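Local coordinates for uncharacterized protein YhfS (Escherichia coli, PDB 4J8L) that is of unknown function but carries pyridoxal 5'-phosphate covalently attached to a lysine, and may have cysteine synthase activity, at residues A[6-17]-A[173-181]; A[91-101]-A[135-146]. One frame throughout, in Å; residues are numbered along the deposited sequence.

Contact 1 of 2, residues A[6-17]-A[173-181]; sequences LQSLTIIEAQQK and YAVMKVARI. With ACY (acetic acid), chain E.
Leu9 meets the 173-181 loop with backbone and side chain at once. Its N donates to Lys177 O at 3.1 Å, a bent bond (139° at the hydrogen) that comes in above the carbonyl plane, and the same oxygen receives a CA-H contact from Ser8. With CG set anti to the carbonyl carbon (chi1 -59°), the leucine fork lies over the loop backbone: CD2 rests 3.5 Å from Val178 C, while CD1 faces Met176 O. Further on, within helix 11-28, Lys17 reaches back to the loop. Its side chain slants across that of Met176, CD touching the selenium, and a bend at chi4 (-66°) carries NZ to 2.8 Å from Ala179 O, which it meets tilted from the carbonyl plane. Water 1 joins the backbones again, donating to Gln7 O and accepting from Ala179 N. Leu6 packs CB on Val178 CG1 (3.9 Å) and CD1 on Ala174 CB. The contact joins the segment before and within the first long helix to the loop between strands 167-170 and 189-193 of the mixed sheet in the large domain of this aminotransferase-like fold. The helix that presents Lys17 starts with a capping box: Glu13 N donates to Thr10 OG1 (3.0 Å) and Thr10 N to Glu13 OE1 (2.9 Å), both nearly straight. Next to Leu6 and Val178, an acetic acid molecule, probably from the crystallisation liquor, takes a hydrogen bond from Ser8 OG at its OXT (2.6 Å). Lys279 also bonds Ser8 OG and Leu6 O, and Lys177 NZ forms a salt bridge with Glu310.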
loop_
_atom_site.group_PDB
_atom_site.type_symbol
_atom_site.label_atom_id
_atom_site.label_comp_id
_atom_site.label_asym_id
_atom_site.label_seq_id
_atom_site.Cartn_x
_atom_site.Cartn_y
_atom_site.Cartn_z
ATOM N N LEU A 6 -5.433 -8.520 -5.775
ATOM C CA LEU A 6 -6.494 -7.967 -4.945
ATOM C C LEU A 6 -7.633 -7.507 -5.837
ATOM O O LEU A 6 -7.426 -7.196 -7.011
ATOM C CB LEU A 6 -5.964 -6.789 -4.129
ATOM C CG LEU A 6 -4.779 -7.132 -3.222
ATOM C CD1 LEU A 6 -4.376 -5.893 -2.419
ATOM C CD2 LEU A 6 -5.131 -8.286 -2.302
ATOM N N GLN A 7 -8.836 -7.461 -5.272
ATOM C CA GLN A 7 -10.034 -7.095 -6.018
ATOM C C GLN A 7 -10.209 -5.576 -6.078
ATOM O O GLN A 7 -10.443 -4.934 -5.051
ATOM C CB GLN A 7 -11.257 -7.742 -5.355
ATOM C CG GLN A 7 -12.586 -7.416 -6.023
ATOM C CD GLN A 7 -12.711 -8.013 -7.410
ATOM O OE1 GLN A 7 -12.974 -7.302 -8.382
ATOM N NE2 GLN A 7 -12.539 -9.326 -7.510
ATOM N N SER A 8 -10.108 -5.007 -7.282
ATOM C CA SER A 8 -10.209 -3.561 -7.465
ATOM C C SER A 8 -11.636 -3.058 -7.269
ATOM O O SER A 8 -12.604 -3.761 -7.563
ATOM C CB SER A 8 -9.756 -3.170 -8.876
ATOM O OG SER A 8 -8.430 -3.594 -9.146
ATOM N N LEU A 9 -11.759 -1.828 -6.788
ATOM C CA LEU A 9 -13.060 -1.176 -6.727
ATOM C C LEU A 9 -13.516 -0.769 -8.119
ATOM O O LEU A 9 -12.705 -0.355 -8.959
ATOM C CB LEU A 9 -13.011 0.066 -5.828
ATOM C CG LEU A 9 -12.599 -0.184 -4.371
ATOM C CD1 LEU A 9 -12.564 1.128 -3.595
ATOM C CD2 LEU A 9 -13.537 -1.179 -3.700
ATOM N N THR A 10 -14.819 -0.860 -8.361
ATOM C CA THR A 10 -15.389 -0.283 -9.569
ATOM C C THR A 10 -15.451 1.234 -9.405
ATOM O O THR A 10 -15.259 1.758 -8.309
ATOM C CB THR A 10 -16.815 -0.783 -9.819
ATOM O OG1 THR A 10 -17.673 -0.278 -8.788
ATOM C CG2 THR A 10 -16.866 -2.310 -9.840
ATOM N N ILE A 11 -15.728 1.932 -10.495
ATOM C CA ILE A 11 -15.880 3.382 -10.439
ATOM C C ILE A 11 -17.013 3.780 -9.481
ATOM O O ILE A 11 -16.867 4.731 -8.708
ATOM C CB ILE A 11 -16.095 3.992 -11.853
ATOM C CG1 ILE A 11 -16.168 5.515 -11.772
ATOM C CG2 ILE A 11 -17.340 3.418 -12.536
ATOM C CD1 ILE A 11 -14.883 6.123 -11.292
ATOM N N ILE A 12 -18.123 3.042 -9.518
ATOM C CA ILE A 12 -19.238 3.322 -8.615
ATOM C C ILE A 12 -18.832 3.099 -7.161
ATOM O O ILE A 12 -19.108 3.945 -6.313
ATOM C CB ILE A 12 -20.479 2.462 -8.916
ATOM C CG1 ILE A 12 -20.959 2.681 -10.351
ATOM C CG2 ILE A 12 -21.594 2.792 -7.937
ATOM C CD1 ILE A 12 -21.145 4.113 -10.712
ATOM N N GLU A 13 -18.183 1.967 -6.873
ATOM C CA GLU A 13 -17.720 1.706 -5.508
ATOM C C GLU A 13 -16.725 2.769 -5.031
ATOM O O GLU A 13 -16.752 3.197 -3.871
ATOM C CB GLU A 13 -17.105 0.299 -5.391
ATOM C CG GLU A 13 -18.126 -0.818 -5.502
ATOM C CD GLU A 13 -17.493 -2.166 -5.746
ATOM O OE1 GLU A 13 -16.374 -2.220 -6.307
ATOM O OE2 GLU A 13 -18.119 -3.178 -5.372
ATOM N N ALA A 14 -15.850 3.196 -5.932
ATOM C CA ALA A 14 -14.844 4.193 -5.614
ATOM C C ALA A 14 -15.470 5.546 -5.279
ATOM O O ALA A 14 -15.022 6.210 -4.352
ATOM C CB ALA A 14 -13.836 4.336 -6.768
ATOM N N GLN A 15 -16.500 5.943 -6.031
ATOM C CA GLN A 15 -17.221 7.185 -5.740
ATOM C C GLN A 15 -17.786 7.138 -4.330
ATOM O O GLN A 15 -17.749 8.124 -3.596
ATOM C CB GLN A 15 -18.394 7.393 -6.699
ATOM C CG GLN A 15 -18.033 7.712 -8.125
ATOM C CD GLN A 15 -19.260 8.123 -8.928
ATOM O OE1 GLN A 15 -19.208 9.052 -9.722
ATOM N NE2 GLN A 15 -20.375 7.429 -8.712
ATOM N N GLN A 16 -18.342 5.989 -3.967
ATOM C CA GLN A 16 -18.958 5.854 -2.651
ATOM C C GLN A 16 -17.926 6.004 -1.538
ATOM O O GLN A 16 -18.216 6.594 -0.502
ATOM C CB GLN A 16 -19.725 4.538 -2.532
ATOM C CG GLN A 16 -20.966 4.496 -3.420
ATOM C CD GLN A 16 -21.950 5.611 -3.098
ATOM O OE1 GLN A 16 -22.198 5.921 -1.932
ATOM N NE2 GLN A 16 -22.511 6.222 -4.136
ATOM N N LYS A 17 -16.717 5.498 -1.759
ATOM C CA LYS A 17 -15.646 5.680 -0.783
ATOM C C LYS A 17 -15.225 7.140 -0.699
ATOM O O LYS A 17 -14.970 7.659 0.395
ATOM C CB LYS A 17 -14.430 4.802 -1.106
ATOM C CG LYS A 17 -14.619 3.364 -0.684
ATOM C CD LYS A 17 -13.297 2.679 -0.397
ATOM C CE LYS A 17 -13.537 1.246 0.025
ATOM N NZ LYS A 17 -14.255 1.118 1.327
ATOM N N TYR A 173 -0.384 0.371 -0.911
ATOM C CA TYR A 173 -0.814 0.090 -2.288
ATOM C C TYR A 173 -2.180 -0.599 -2.354
ATOM O O TYR A 173 -2.655 -0.952 -3.429
ATOM C CB TYR A 173 0.216 -0.748 -3.046
ATOM C CG TYR A 173 1.514 -0.069 -3.410
ATOM C CD1 TYR A 173 1.550 1.235 -3.898
ATOM C CD2 TYR A 173 2.717 -0.762 -3.321
ATOM C CE1 TYR A 173 2.754 1.827 -4.263
ATOM C CE2 TYR A 173 3.909 -0.182 -3.672
ATOM C CZ TYR A 173 3.931 1.114 -4.150
ATOM O OH TYR A 173 5.141 1.676 -4.511
ATOM N N ALA A 174 -2.808 -0.805 -1.203
ATOM C CA ALA A 174 -4.160 -1.348 -1.184
ATOM C C ALA A 174 -5.206 -0.317 -0.750
ATOM O O ALA A 174 -6.391 -0.463 -1.056
ATOM C CB ALA A 174 -4.230 -2.582 -0.267
ATOM N N VAL A 175 -4.775 0.704 -0.012
ATOM C CA VAL A 175 -5.718 1.656 0.578
ATOM C C VAL A 175 -6.472 2.412 -0.504
ATOM O O VAL A 175 -5.864 2.877 -1.475
ATOM C CB VAL A 175 -5.004 2.645 1.514
ATOM C CG1 VAL A 175 -6.001 3.656 2.098
ATOM C CG2 VAL A 175 -4.308 1.889 2.640
HETATM N N MSE A 176 -7.795 2.508 -0.338
HETATM C CA MSE A 176 -8.677 3.153 -1.318
HETATM C C MSE A 176 -8.770 2.427 -2.659
HETATM O O MSE A 176 -9.355 2.953 -3.611
HETATM C CB MSE A 176 -8.296 4.622 -1.562
HETATM C CG MSE A 176 -8.556 5.535 -0.392
HETATM SE SE MSE A 176 -10.416 5.371 0.239
HETATM C CE MSE A 176 -10.662 7.181 0.947
ATOM N N LYS A 177 -8.211 1.225 -2.728
ATOM C CA LYS A 177 -8.243 0.446 -3.960
ATOM C C LYS A 177 -9.025 -0.859 -3.792
ATOM O O LYS A 177 -9.365 -1.517 -4.781
ATOM C CB LYS A 177 -6.821 0.139 -4.418
ATOM C CG LYS A 177 -6.039 1.365 -4.855
ATOM C CD LYS A 177 -4.973 0.933 -5.847
ATOM C CE LYS A 177 -3.598 1.278 -5.368
ATOM N NZ LYS A 177 -2.582 0.515 -6.143
ATOM N N VAL A 178 -9.279 -1.233 -2.540
ATOM C CA VAL A 178 -10.071 -2.416 -2.210
ATOM C C VAL A 178 -11.167 -2.061 -1.214
ATOM O O VAL A 178 -11.178 -0.964 -0.641
ATOM C CB VAL A 178 -9.208 -3.555 -1.614
ATOM C CG1 VAL A 178 -8.085 -3.939 -2.581
ATOM C CG2 VAL A 178 -8.629 -3.151 -0.263
ATOM N N ALA A 179 -12.095 -2.986 -1.005
ATOM C CA ALA A 179 -13.253 -2.698 -0.157
ATOM C C ALA A 179 -12.890 -2.443 1.311
ATOM O O ALA A 179 -13.443 -1.537 1.947
ATOM C CB ALA A 179 -14.279 -3.817 -0.262
ATOM N N ARG A 180 -11.981 -3.250 1.854
ATOM C CA ARG A 180 -11.642 -3.165 3.274
ATOM C C ARG A 180 -10.138 -3.278 3.521
ATOM O O ARG A 180 -9.516 -4.253 3.113
ATOM C CB ARG A 180 -12.359 -4.266 4.060
ATOM C CG ARG A 180 -13.887 -4.133 4.081
ATOM C CD ARG A 180 -14.519 -5.053 5.140
ATOM N NE ARG A 180 -14.330 -6.470 4.836
ATOM C CZ ARG A 180 -14.569 -7.463 5.690
ATOM N NH1 ARG A 180 -15.001 -7.201 6.917
ATOM N NH2 ARG A 180 -14.368 -8.718 5.318
ATOM N N ILE A 181 -9.560 -2.285 4.193
ATOM C CA ILE A 181 -8.184 -2.408 4.668
ATOM C C ILE A 181 -8.167 -3.155 6.001
ATOM O O ILE A 181 -9.220 -3.464 6.551
ATOM C CB ILE A 181 -7.455 -1.050 4.762
ATOM C CG1 ILE A 181 -8.096 -0.125 5.794
ATOM C CG2 ILE A 181 -7.473 -0.346 3.407
ATOM C CD1 ILE A 181 -7.247 1.116 6.078
HETATM C C ACY E . -5.919 -2.545 -7.060
HETATM O O ACY E . -4.743 -2.189 -6.823
HETATM O OXT ACY E . -6.563 -2.185 -8.081
HETATM C CH3 ACY E . -6.594 -3.439 -6.058
HETATM O O HOH W 1 -12.279 -4.974 -3.099
#

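Contact 2 of 2, residues A[91-101]-A[135-146]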
loop_
_atom_site.group_PDB
_atom_site.type_symbol
_atom_site.label_atom_id
_atom_site.label_comp_id
_atom_site.label_asym_id
_atom_site.label_seq_id
_atom_site.Cartn_x
_atom_site.Cartn_y
_atom_site.Cartn_z
ATOM N N GLN A 91 10.788 -9.761 21.544
ATOM C CA GLN A 91 9.584 -10.584 21.543
ATOM C C GLN A 91 9.368 -11.269 20.200
ATOM O O GLN A 91 10.168 -11.113 19.281
ATOM C CB GLN A 91 8.359 -9.775 21.973
ATOM C CG GLN A 91 8.354 -9.485 23.463
ATOM C CD GLN A 91 7.006 -9.015 23.958
ATOM O OE1 GLN A 91 6.363 -8.170 23.338
ATOM N NE2 GLN A 91 6.569 -9.569 25.079
ATOM N N ARG A 92 8.291 -12.039 20.098
ATOM C CA ARG A 92 8.107 -12.929 18.958
ATOM C C ARG A 92 7.022 -12.436 18.014
ATOM O O ARG A 92 5.872 -12.236 18.412
ATOM C CB ARG A 92 7.806 -14.349 19.447
ATOM C CG ARG A 92 8.895 -14.906 20.352
ATOM C CD ARG A 92 8.354 -15.934 21.340
ATOM N NE ARG A 92 7.921 -17.165 20.686
ATOM C CZ ARG A 92 8.753 -18.086 20.207
ATOM N NH1 ARG A 92 10.066 -17.910 20.296
ATOM N NH2 ARG A 92 8.274 -19.182 19.631
ATOM N N LEU A 93 7.409 -12.234 16.758
ATOM C CA LEU A 93 6.500 -11.715 15.740
ATOM C C LEU A 93 6.214 -12.777 14.689
ATOM O O LEU A 93 7.132 -13.350 14.103
ATOM C CB LEU A 93 7.103 -10.475 15.067
ATOM C CG LEU A 93 6.287 -9.895 13.909
ATOM C CD1 LEU A 93 5.008 -9.219 14.425
ATOM C CD2 LEU A 93 7.121 -8.925 13.072
ATOM N N LEU A 94 4.936 -13.047 14.456
ATOM C CA LEU A 94 4.551 -13.983 13.410
ATOM C C LEU A 94 4.497 -13.283 12.046
ATOM O O LEU A 94 3.892 -12.215 11.904
ATOM C CB LEU A 94 3.197 -14.611 13.727
ATOM C CG LEU A 94 2.700 -15.632 12.702
ATOM C CD1 LEU A 94 3.324 -16.997 12.956
ATOM C CD2 LEU A 94 1.185 -15.730 12.709
ATOM N N VAL A 95 5.140 -13.888 11.051
ATOM C CA VAL A 95 5.080 -13.399 9.680
ATOM C C VAL A 95 4.815 -14.537 8.695
ATOM O O VAL A 95 5.017 -15.721 9.004
ATOM C CB VAL A 95 6.383 -12.662 9.250
ATOM C CG1 VAL A 95 6.597 -11.408 10.079
ATOM C CG2 VAL A 95 7.577 -13.590 9.363
ATOM N N HIS A 96 4.359 -14.157 7.506
ATOM C CA HIS A 96 4.073 -15.096 6.430
ATOM C C HIS A 96 5.366 -15.677 5.849
ATOM O O HIS A 96 6.418 -15.038 5.902
ATOM C CB HIS A 96 3.272 -14.357 5.353
ATOM C CG HIS A 96 3.002 -15.154 4.112
ATOM N ND1 HIS A 96 2.590 -16.468 4.137
ATOM C CD2 HIS A 96 3.060 -14.801 2.805
ATOM C CE1 HIS A 96 2.416 -16.896 2.898
ATOM N NE2 HIS A 96 2.695 -15.903 2.071
ATOM N N ASP A 97 5.279 -16.891 5.307
ATOM C CA ASP A 97 6.419 -17.561 4.678
ATOM C C ASP A 97 6.665 -17.018 3.276
ATOM O O ASP A 97 6.339 -17.661 2.278
ATOM C CB ASP A 97 6.192 -19.077 4.643
ATOM C CG ASP A 97 7.424 -19.854 4.196
ATOM O OD1 ASP A 97 8.515 -19.258 4.061
ATOM O OD2 ASP A 97 7.300 -21.080 3.995
ATOM N N ALA A 98 7.247 -15.825 3.226
ATOM C CA ALA A 98 7.515 -15.108 1.984
ATOM C C ALA A 98 8.422 -13.938 2.348
ATOM O O ALA A 98 8.521 -13.581 3.520
ATOM C CB ALA A 98 6.209 -14.603 1.376
ATOM N N PRO A 99 9.088 -13.326 1.353
ATOM C CA PRO A 99 9.990 -12.215 1.678
ATOM C C PRO A 99 9.323 -11.086 2.472
ATOM O O PRO A 99 8.290 -10.542 2.071
ATOM C CB PRO A 99 10.415 -11.705 0.297
ATOM C CG PRO A 99 10.330 -12.917 -0.577
ATOM C CD PRO A 99 9.126 -13.663 -0.084
ATOM N N VAL A 100 9.917 -10.744 3.608
ATOM C CA VAL A 100 9.453 -9.607 4.386
ATOM C C VAL A 100 9.853 -8.314 3.676
ATOM O O VAL A 100 10.953 -8.232 3.107
ATOM C CB VAL A 100 10.049 -9.641 5.815
ATOM C CG1 VAL A 100 9.543 -8.465 6.645
ATOM C CG2 VAL A 100 9.728 -10.985 6.493
ATOM N N TYR A 101 8.956 -7.327 3.675
ATOM C CA TYR A 101 9.234 -6.041 3.032
ATOM C C TYR A 101 10.554 -5.497 3.580
ATOM O O TYR A 101 10.788 -5.561 4.780
ATOM C CB TYR A 101 8.096 -5.035 3.263
ATOM C CG TYR A 101 8.343 -3.803 2.434
ATOM C CD1 TYR A 101 7.981 -3.767 1.099
ATOM C CD2 TYR A 101 9.002 -2.702 2.974
ATOM C CE1 TYR A 101 8.242 -2.648 0.315
ATOM C CE2 TYR A 101 9.279 -1.587 2.201
ATOM C CZ TYR A 101 8.893 -1.569 0.873
ATOM O OH TYR A 101 9.165 -0.467 0.099
ATOM N N PRO A 135 3.001 -16.525 19.319
ATOM C CA PRO A 135 3.627 -15.242 18.987
ATOM C C PRO A 135 3.006 -14.112 19.800
ATOM O O PRO A 135 1.842 -14.207 20.187
ATOM C CB PRO A 135 3.306 -15.073 17.498
ATOM C CG PRO A 135 2.068 -15.880 17.286
ATOM C CD PRO A 135 2.175 -17.048 18.216
ATOM N N ASP A 136 3.780 -13.070 20.075
ATOM C CA ASP A 136 3.270 -11.924 20.821
ATOM C C ASP A 136 2.452 -10.971 19.949
ATOM O O ASP A 136 1.585 -10.243 20.449
ATOM C CB ASP A 136 4.416 -11.185 21.504
ATOM C CG ASP A 136 5.141 -12.055 22.513
ATOM O OD1 ASP A 136 4.553 -12.352 23.582
ATOM O OD2 ASP A 136 6.294 -12.451 22.236
ATOM N N ALA A 137 2.734 -10.975 18.648
ATOM C CA ALA A 137 1.965 -10.204 17.687
ATOM C C ALA A 137 2.169 -10.801 16.297
ATOM O O ALA A 137 3.015 -11.687 16.109
ATOM C CB ALA A 137 2.392 -8.732 17.706
ATOM N N ALA A 138 1.386 -10.323 15.333
ATOM C CA ALA A 138 1.511 -10.766 13.949
ATOM C C ALA A 138 1.508 -9.576 13.001
ATOM O O ALA A 138 0.835 -8.580 13.247
ATOM C CB ALA A 138 0.382 -11.727 13.584
ATOM N N LEU A 139 2.267 -9.689 11.919
ATOM C CA LEU A 139 2.230 -8.700 10.854
ATOM C C LEU A 139 1.704 -9.379 9.603
ATOM O O LEU A 139 2.164 -10.456 9.227
ATOM C CB LEU A 139 3.624 -8.117 10.598
ATOM C CG LEU A 139 3.706 -7.037 9.507
ATOM C CD1 LEU A 139 4.634 -5.899 9.916
ATOM C CD2 LEU A 139 4.175 -7.641 8.191
ATOM N N VAL A 140 0.734 -8.749 8.953
ATOM C CA VAL A 140 0.173 -9.319 7.736
ATOM C C VAL A 140 0.269 -8.298 6.616
ATOM O O VAL A 140 -0.204 -7.169 6.760
ATOM C CB VAL A 140 -1.305 -9.737 7.924
ATOM C CG1 VAL A 140 -1.796 -10.502 6.699
ATOM C CG2 VAL A 140 -1.483 -10.574 9.198
ATOM N N GLN A 141 0.896 -8.677 5.505
ATOM C CA GLN A 141 0.954 -7.762 4.367
ATOM C C GLN A 141 -0.304 -7.909 3.526
ATOM O O GLN A 141 -0.735 -9.020 3.220
ATOM C CB GLN A 141 2.210 -7.992 3.515
ATOM C CG GLN A 141 2.355 -6.969 2.387
ATOM C CD GLN A 141 3.709 -6.992 1.722
ATOM O OE1 GLN A 141 4.726 -7.292 2.353
ATOM N NE2 GLN A 141 3.736 -6.678 0.433
ATOM N N HIS A 142 -0.893 -6.775 3.152
ATOM C CA HIS A 142 -2.114 -6.778 2.358
ATOM C C HIS A 142 -1.828 -7.149 0.893
ATOM O O HIS A 142 -2.425 -8.082 0.348
ATOM C CB HIS A 142 -2.810 -5.411 2.467
ATOM C CG HIS A 142 -4.249 -5.430 2.049
ATOM N ND1 HIS A 142 -5.188 -4.564 2.571
ATOM C CD2 HIS A 142 -4.909 -6.208 1.155
ATOM C CE1 HIS A 142 -6.366 -4.814 2.026
ATOM N NE2 HIS A 142 -6.223 -5.804 1.162
ATOM N N THR A 143 -0.913 -6.424 0.255
ATOM C CA THR A 143 -0.536 -6.761 -1.114
ATOM C C THR A 143 0.224 -8.084 -1.153
ATOM O O THR A 143 0.711 -8.563 -0.131
ATOM C CB THR A 143 0.329 -5.676 -1.772
ATOM O OG1 THR A 143 1.474 -5.403 -0.953
ATOM C CG2 THR A 143 -0.486 -4.404 -1.973
ATOM N N ARG A 144 0.325 -8.649 -2.348
ATOM C CA ARG A 144 0.968 -9.944 -2.546
ATOM C C ARG A 144 2.495 -9.876 -2.533
ATOM O O ARG A 144 3.106 -9.093 -3.263
ATOM C CB ARG A 144 0.497 -10.562 -3.864
ATOM C CG ARG A 144 -1.016 -10.720 -3.989
ATOM C CD ARG A 144 -1.594 -11.498 -2.816
ATOM N NE ARG A 144 -2.997 -11.863 -3.024
ATOM C CZ ARG A 144 -3.785 -12.389 -2.089
ATOM N NH1 ARG A 144 -3.323 -12.592 -0.862
ATOM N NH2 ARG A 144 -5.038 -12.706 -2.379
ATOM N N GLN A 145 3.111 -10.745 -1.735
ATOM C CA GLN A 145 4.565 -10.786 -1.612
ATOM C C GLN A 145 5.204 -11.723 -2.626
ATOM O O GLN A 145 6.403 -11.633 -2.904
ATOM C CB GLN A 145 4.945 -11.240 -0.206
ATOM C CG GLN A 145 4.515 -10.256 0.872
ATOM C CD GLN A 145 4.437 -10.914 2.228
ATOM O OE1 GLN A 145 3.368 -11.360 2.643
ATOM N NE2 GLN A 145 5.574 -10.994 2.924
ATOM N N GLN A 146 4.400 -12.628 -3.170
ATOM C CA GLN A 146 4.872 -13.573 -4.167
ATOM C C GLN A 146 3.653 -14.031 -4.955
ATOM O O GLN A 146 2.533 -13.975 -4.435
ATOM C CB GLN A 146 5.577 -14.745 -3.485
ATOM C CG GLN A 146 4.711 -15.496 -2.510
ATOM C CD GLN A 146 5.507 -16.444 -1.644
ATOM O OE1 GLN A 146 6.720 -16.577 -1.802
ATOM N NE2 GLN A 146 4.826 -17.106 -0.715
HETATM O O HOH W 2 3.632 -11.326 7.125
HETATM O O HOH W 3 6.772 -12.425 5.192
HETATM O O HOH W 4 7.144 -7.810 1.113
HETATM O O HOH W 5 6.209 -7.688 4.732
#
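Strands 92-96 and 137-141 run parallel, 4.6 Å apart at closest approach with a 26° angle between their directions, and Leu94 makes both backbone bonds to that one strand: N to Ala137 O (2.9 Å, in the carbonyl plane), and O from Leu139 N. They are neighbours in the mixed, mainly parallel sheet of an aminotransferase-like domain. On one face Leu93 CD1 reaches Ala137 CB and Leu139 CB; on the other, Leu94 CB packs against Pro135 CB (3.8 Å) and Ala138 CB, beneath helices 123-133 and 153-162. Where the strands begin, Asp136 OD2 takes Arg92 N on its anti lone pair (3.0 Å), Asp136 N donates back to Arg92 O (2.8 Å), and the carboxylate stacks almost parallel (8°) to the Gln91 amide, whose OE1 bonds Lys88 N. Past the strand ends, Gln145 CG lies anti to the carbonyl carbon (chi1 -65°) and the extended chain brings NE2 to Pro99 O and water 3, with OE1 at the His96 ring edge near CD2 (3.5 Å). Water 3 itself donates to His96 O and to Ala98 O. Cut back to an alanine here, the side chain would probably leave Pro99 O and water 3 without this donor and a gap beside the His96 ring. His96 ND1 bonds Phe120 N; its NE2 and Gln146 NE2 both bond Asp149 OD1. Gln146 NE2 also gives a weak bond to Asp97 O at 3.4 Å.

In the fold
From the N terminus, the chain passes through 6-17 into helix 11-28 and meets 173-181 only after the intervening 155 residues, so contact 1 closes a long loop. Contact 2 closes a shorter one within it: strand 92-96 leads through helix 102-111, strand 114-118 and helix 123-133 to 135-146. The two do not cross. Contact 2 joins neighbouring strands of the mixed sheet and the loops following them, whereas contact 1 ties the N-terminal segment to a later loop between two strands of that sheet. Their centres lie about 23 Å apart, yet they touch at His142, whose ring packs against Leu6, Ala174 and Val178, with Leu6 CD1 3.6 Å from His142 CD2.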